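Local coordinates for protein rhamnonate dehydratase (PDB 3FXG) that probably dehydrates L-rhamnonate to a 2-keto-3-deoxy sugar acid, as a magnesium-dependent lyase of the enolase superfamily, at residues A[15-27]-A[80-92]. Numbering follows the deposited sequence.
Sequences RSFIIGGVGSGGD and FATGFGGPPACWL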
loop_
_atom_site.group_PDB
_atom_site.type_symbol
_atom_site.label_atom_id
_atom_site.label_comp_id
_atom_site.label_asym_id
_atom_site.label_seq_id
_atom_site.Cartn_x
_atom_site.Cartn_y
_atom_site.Cartn_z
ATOM N N ARG A 15 -36.932 13.412 -33.383
ATOM C CA ARG A 15 -36.527 14.488 -34.273
ATOM C C ARG A 15 -35.421 15.293 -33.597
ATOM O O ARG A 15 -35.378 15.384 -32.372
ATOM C CB ARG A 15 -37.723 15.403 -34.569
ATOM C CG ARG A 15 -38.892 14.729 -35.286
ATOM C CD ARG A 15 -40.056 15.702 -35.483
ATOM N NE ARG A 15 -40.755 16.014 -34.234
ATOM C CZ ARG A 15 -41.729 15.270 -33.709
ATOM N NH1 ARG A 15 -42.131 14.164 -34.322
ATOM N NH2 ARG A 15 -42.306 15.633 -32.569
ATOM N N SER A 16 -34.518 15.861 -34.388
ATOM C CA SER A 16 -33.444 16.672 -33.828
ATOM C C SER A 16 -33.329 17.960 -34.621
ATOM O O SER A 16 -33.586 17.988 -35.828
ATOM C CB SER A 16 -32.108 15.917 -33.847
ATOM O OG SER A 16 -31.646 15.702 -35.165
ATOM N N PHE A 17 -32.948 19.027 -33.931
ATOM C CA PHE A 17 -32.811 20.338 -34.544
ATOM C C PHE A 17 -31.559 21.032 -34.050
ATOM O O PHE A 17 -31.132 20.832 -32.913
ATOM C CB PHE A 17 -34.006 21.221 -34.173
ATOM C CG PHE A 17 -35.332 20.655 -34.568
ATOM C CD1 PHE A 17 -35.881 20.940 -35.813
ATOM C CD2 PHE A 17 -36.033 19.825 -33.697
ATOM C CE1 PHE A 17 -37.112 20.408 -36.188
ATOM C CE2 PHE A 17 -37.265 19.286 -34.061
ATOM C CZ PHE A 17 -37.804 19.579 -35.310
ATOM N N ILE A 18 -30.976 21.853 -34.911
ATOM C CA ILE A 18 -29.808 22.634 -34.540
ATOM C C ILE A 18 -30.389 23.998 -34.187
ATOM O O ILE A 18 -31.270 24.495 -34.889
ATOM C CB ILE A 18 -28.837 22.787 -35.717
ATOM C CG1 ILE A 18 -28.268 21.416 -36.089
ATOM C CG2 ILE A 18 -27.729 23.767 -35.355
ATOM C CD1 ILE A 18 -27.547 21.391 -37.408
ATOM N N ILE A 19 -29.930 24.590 -33.093
ATOM C CA ILE A 19 -30.441 25.893 -32.697
ATOM C C ILE A 19 -29.629 26.980 -33.390
ATOM O O ILE A 19 -28.442 27.145 -33.124
ATOM C CB ILE A 19 -30.377 26.062 -31.167
ATOM C CG1 ILE A 19 -31.119 24.898 -30.499
ATOM C CG2 ILE A 19 -31.015 27.382 -30.755
ATOM C CD1 ILE A 19 -31.033 24.888 -28.991
ATOM N N GLY A 20 -30.275 27.706 -34.299
ATOM C CA GLY A 20 -29.594 28.762 -35.026
ATOM C C GLY A 20 -29.196 29.930 -34.146
ATOM O O GLY A 20 -29.732 30.102 -33.052
ATOM N N GLY A 21 -28.249 30.732 -34.622
ATOM C CA GLY A 21 -27.796 31.884 -33.862
ATOM C C GLY A 21 -27.004 31.507 -32.625
ATOM O O GLY A 21 -26.455 30.408 -32.540
ATOM N N VAL A 22 -26.945 32.424 -31.663
ATOM C CA VAL A 22 -26.219 32.192 -30.419
ATOM C C VAL A 22 -27.087 32.561 -29.219
ATOM O O VAL A 22 -28.191 33.085 -29.378
ATOM C CB VAL A 22 -24.919 33.041 -30.357
ATOM C CG1 VAL A 22 -24.058 32.777 -31.586
ATOM C CG2 VAL A 22 -25.262 34.520 -30.254
ATOM N N GLY A 23 -26.584 32.276 -28.022
ATOM C CA GLY A 23 -27.307 32.607 -26.806
ATOM C C GLY A 23 -28.589 31.842 -26.519
ATOM O O GLY A 23 -29.402 32.289 -25.711
ATOM N N SER A 24 -28.786 30.700 -27.167
ATOM C CA SER A 24 -29.987 29.904 -26.928
ATOM C C SER A 24 -29.677 28.420 -27.072
ATOM O O SER A 24 -29.090 27.993 -28.064
ATOM C CB SER A 24 -31.102 30.306 -27.899
ATOM O OG SER A 24 -30.708 30.095 -29.242
ATOM N N GLY A 25 -30.074 27.637 -26.077
ATOM C CA GLY A 25 -29.811 26.211 -26.120
ATOM C C GLY A 25 -28.818 25.806 -25.048
ATOM O O GLY A 25 -28.327 26.648 -24.292
ATOM N N GLY A 26 -28.509 24.514 -25.000
ATOM C CA GLY A 26 -27.596 23.991 -23.999
ATOM C C GLY A 26 -26.132 24.401 -24.033
ATOM O O GLY A 26 -25.429 24.214 -23.038
ATOM N N ASP A 27 -25.651 24.947 -25.147
ATOM C CA ASP A 27 -24.243 25.345 -25.220
ATOM C C ASP A 27 -24.000 26.677 -24.512
ATOM O O ASP A 27 -24.148 27.747 -25.106
ATOM C CB ASP A 27 -23.782 25.446 -26.677
ATOM C CG ASP A 27 -22.269 25.564 -26.803
ATOM O OD1 ASP A 27 -21.604 25.849 -25.780
ATOM O OD2 ASP A 27 -21.747 25.378 -27.926
ATOM N N PHE A 80 -38.847 16.511 -24.734
ATOM C CA PHE A 80 -37.692 17.087 -25.402
ATOM C C PHE A 80 -36.637 17.596 -24.428
ATOM O O PHE A 80 -36.886 17.725 -23.229
ATOM C CB PHE A 80 -38.136 18.217 -26.349
ATOM C CG PHE A 80 -38.958 19.288 -25.684
ATOM C CD1 PHE A 80 -38.371 20.201 -24.815
ATOM C CD2 PHE A 80 -40.324 19.386 -25.935
ATOM C CE1 PHE A 80 -39.133 21.201 -24.202
ATOM C CE2 PHE A 80 -41.095 20.381 -25.326
ATOM C CZ PHE A 80 -40.494 21.290 -24.458
ATOM N N ALA A 81 -35.451 17.867 -24.956
ATOM C CA ALA A 81 -34.345 18.369 -24.152
ATOM C C ALA A 81 -33.321 19.014 -25.073
ATOM O O ALA A 81 -33.264 18.706 -26.263
ATOM C CB ALA A 81 -33.706 17.230 -23.370
ATOM N N THR A 82 -32.514 19.913 -24.520
ATOM C CA THR A 82 -31.500 20.598 -25.304
ATOM C C THR A 82 -30.122 20.357 -24.700
ATOM O O THR A 82 -30.001 19.945 -23.543
ATOM C CB THR A 82 -31.781 22.122 -25.358
ATOM O OG1 THR A 82 -30.855 22.754 -26.250
ATOM C CG2 THR A 82 -31.641 22.741 -23.972
ATOM N N GLY A 83 -29.087 20.609 -25.493
ATOM C CA GLY A 83 -27.727 20.426 -25.027
ATOM C C GLY A 83 -26.760 20.962 -26.060
ATOM O O GLY A 83 -27.181 21.459 -27.104
ATOM N N PHE A 84 -25.466 20.883 -25.777
ATOM C CA PHE A 84 -24.481 21.358 -26.734
ATOM C C PHE A 84 -24.088 20.143 -27.565
ATOM O O PHE A 84 -24.176 19.013 -27.092
ATOM C CB PHE A 84 -23.274 21.979 -26.004
ATOM C CG PHE A 84 -22.172 21.008 -25.672
ATOM C CD1 PHE A 84 -22.425 19.847 -24.946
ATOM C CD2 PHE A 84 -20.862 21.277 -26.062
ATOM C CE1 PHE A 84 -21.391 18.971 -24.613
ATOM C CE2 PHE A 84 -19.822 20.407 -25.733
ATOM C CZ PHE A 84 -20.087 19.251 -25.006
ATOM N N GLY A 85 -23.683 20.369 -28.809
ATOM C CA GLY A 85 -23.312 19.263 -29.673
ATOM C C GLY A 85 -23.579 19.619 -31.121
ATOM O O GLY A 85 -22.915 19.124 -32.026
ATOM N N GLY A 86 -24.582 20.469 -31.326
ATOM C CA GLY A 86 -24.928 20.934 -32.657
ATOM C C GLY A 86 -25.082 19.897 -33.750
ATOM O O GLY A 86 -25.609 18.812 -33.515
ATOM N N PRO A 87 -24.621 20.210 -34.971
ATOM C CA PRO A 87 -24.701 19.319 -36.133
ATOM C C PRO A 87 -24.167 17.898 -35.927
ATOM O O PRO A 87 -24.869 16.925 -36.199
ATOM C CB PRO A 87 -23.929 20.086 -37.207
ATOM C CG PRO A 87 -24.199 21.509 -36.852
ATOM C CD PRO A 87 -24.020 21.501 -35.348
ATOM N N PRO A 88 -22.921 17.754 -35.448
ATOM C CA PRO A 88 -22.412 16.391 -35.255
ATOM C C PRO A 88 -23.252 15.567 -34.279
ATOM O O PRO A 88 -23.374 14.349 -34.425
ATOM C CB PRO A 88 -20.976 16.618 -34.778
ATOM C CG PRO A 88 -21.042 17.956 -34.097
ATOM C CD PRO A 88 -21.926 18.756 -35.025
ATOM N N ALA A 89 -23.842 16.236 -33.293
ATOM C CA ALA A 89 -24.682 15.561 -32.313
ATOM C C ALA A 89 -25.934 15.035 -33.008
ATOM O O ALA A 89 -26.324 13.881 -32.816
ATOM C CB ALA A 89 -25.066 16.524 -31.192
ATOM N N CYS A 90 -26.558 15.885 -33.822
ATOM C CA CYS A 90 -27.769 15.497 -34.541
ATOM C C CYS A 90 -27.505 14.354 -35.507
ATOM O O CYS A 90 -28.354 13.483 -35.692
ATOM C CB CYS A 90 -28.343 16.687 -35.316
ATOM S SG CYS A 90 -28.982 18.010 -34.268
ATOM N N TRP A 91 -26.329 14.362 -36.126
ATOM C CA TRP A 91 -25.967 13.312 -37.073
ATOM C C TRP A 91 -25.957 11.967 -36.352
ATOM O O TRP A 91 -26.493 10.979 -36.854
ATOM C CB TRP A 91 -24.584 13.587 -37.660
ATOM C CG TRP A 91 -24.254 12.754 -38.860
ATOM C CD1 TRP A 91 -24.455 13.084 -40.172
ATOM C CD2 TRP A 91 -23.657 11.450 -38.861
ATOM N NE1 TRP A 91 -24.015 12.071 -40.989
ATOM C CE2 TRP A 91 -23.521 11.055 -40.211
ATOM C CE3 TRP A 91 -23.222 10.578 -37.850
ATOM C CZ2 TRP A 91 -22.966 9.822 -40.582
ATOM C CZ3 TRP A 91 -22.670 9.349 -38.217
ATOM C CH2 TRP A 91 -22.547 8.985 -39.575
ATOM N N LEU A 92 -25.351 11.937 -35.169
ATOM C CA LEU A 92 -25.268 10.708 -34.383
ATOM C C LEU A 92 -26.633 10.244 -33.886
ATOM O O LEU A 92 -26.932 9.048 -33.899
ATOM C CB LEU A 92 -24.319 10.908 -33.198
ATOM C CG LEU A 92 -22.844 11.098 -33.565
ATOM C CD1 LEU A 92 -22.054 11.514 -32.333
ATOM C CD2 LEU A 92 -22.289 9.802 -34.145
HETATM O O HOH W 1 -24.803 21.358 -22.699
#
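With chi1 of -67°, Cys90 swings SG beside its own backbone N, and Ile18 holds CG1 in the matching position (chi1 -65°), which brings Ile18 CG1 to 3.9 Å from Cys90 SG. Chi2 of Ile18 is extended and carries Ile18 CD1 on to Pro87, the two side chains crossing at about a right angle; Ile18 CD1 to Pro87 CG is 3.4 Å, tighter than a usual carbon contact. Two residues back, Ser16 lays its OG 3.5 Å from Cys90 CB, but the polar business of that hydroxyl is with His94 and Ser400. Strand 15-19 runs antiparallel to helical residues 86-92, the axes of these short pieces coming within 8.0 Å.

Beyond the strand the chain loops back to strand 78-84. Gly26 N donates to Thr82 OG1 at 3.2 Å, a somewhat bent bond of 144°, while the Thr82 hydroxyl itself donates to the backbone O of Phe67; Ile19 CD1 touches Thr82 OG1. Gly26 CA sits 3.7 Å from Gly83 CA, a spacing that depends on Gly26 having no side chain. One water takes the N-H of Phe84 and donates to Gly26 O, and Asp27 CB rests against Phe84 CB at 3.6 Å.

This ties the N-terminal capping domain's first strand and following loop to its third strand and first long helix: apolar packing seats the helix, while one direct hydrogen bond and a water bridge satisfy buried backbone groups.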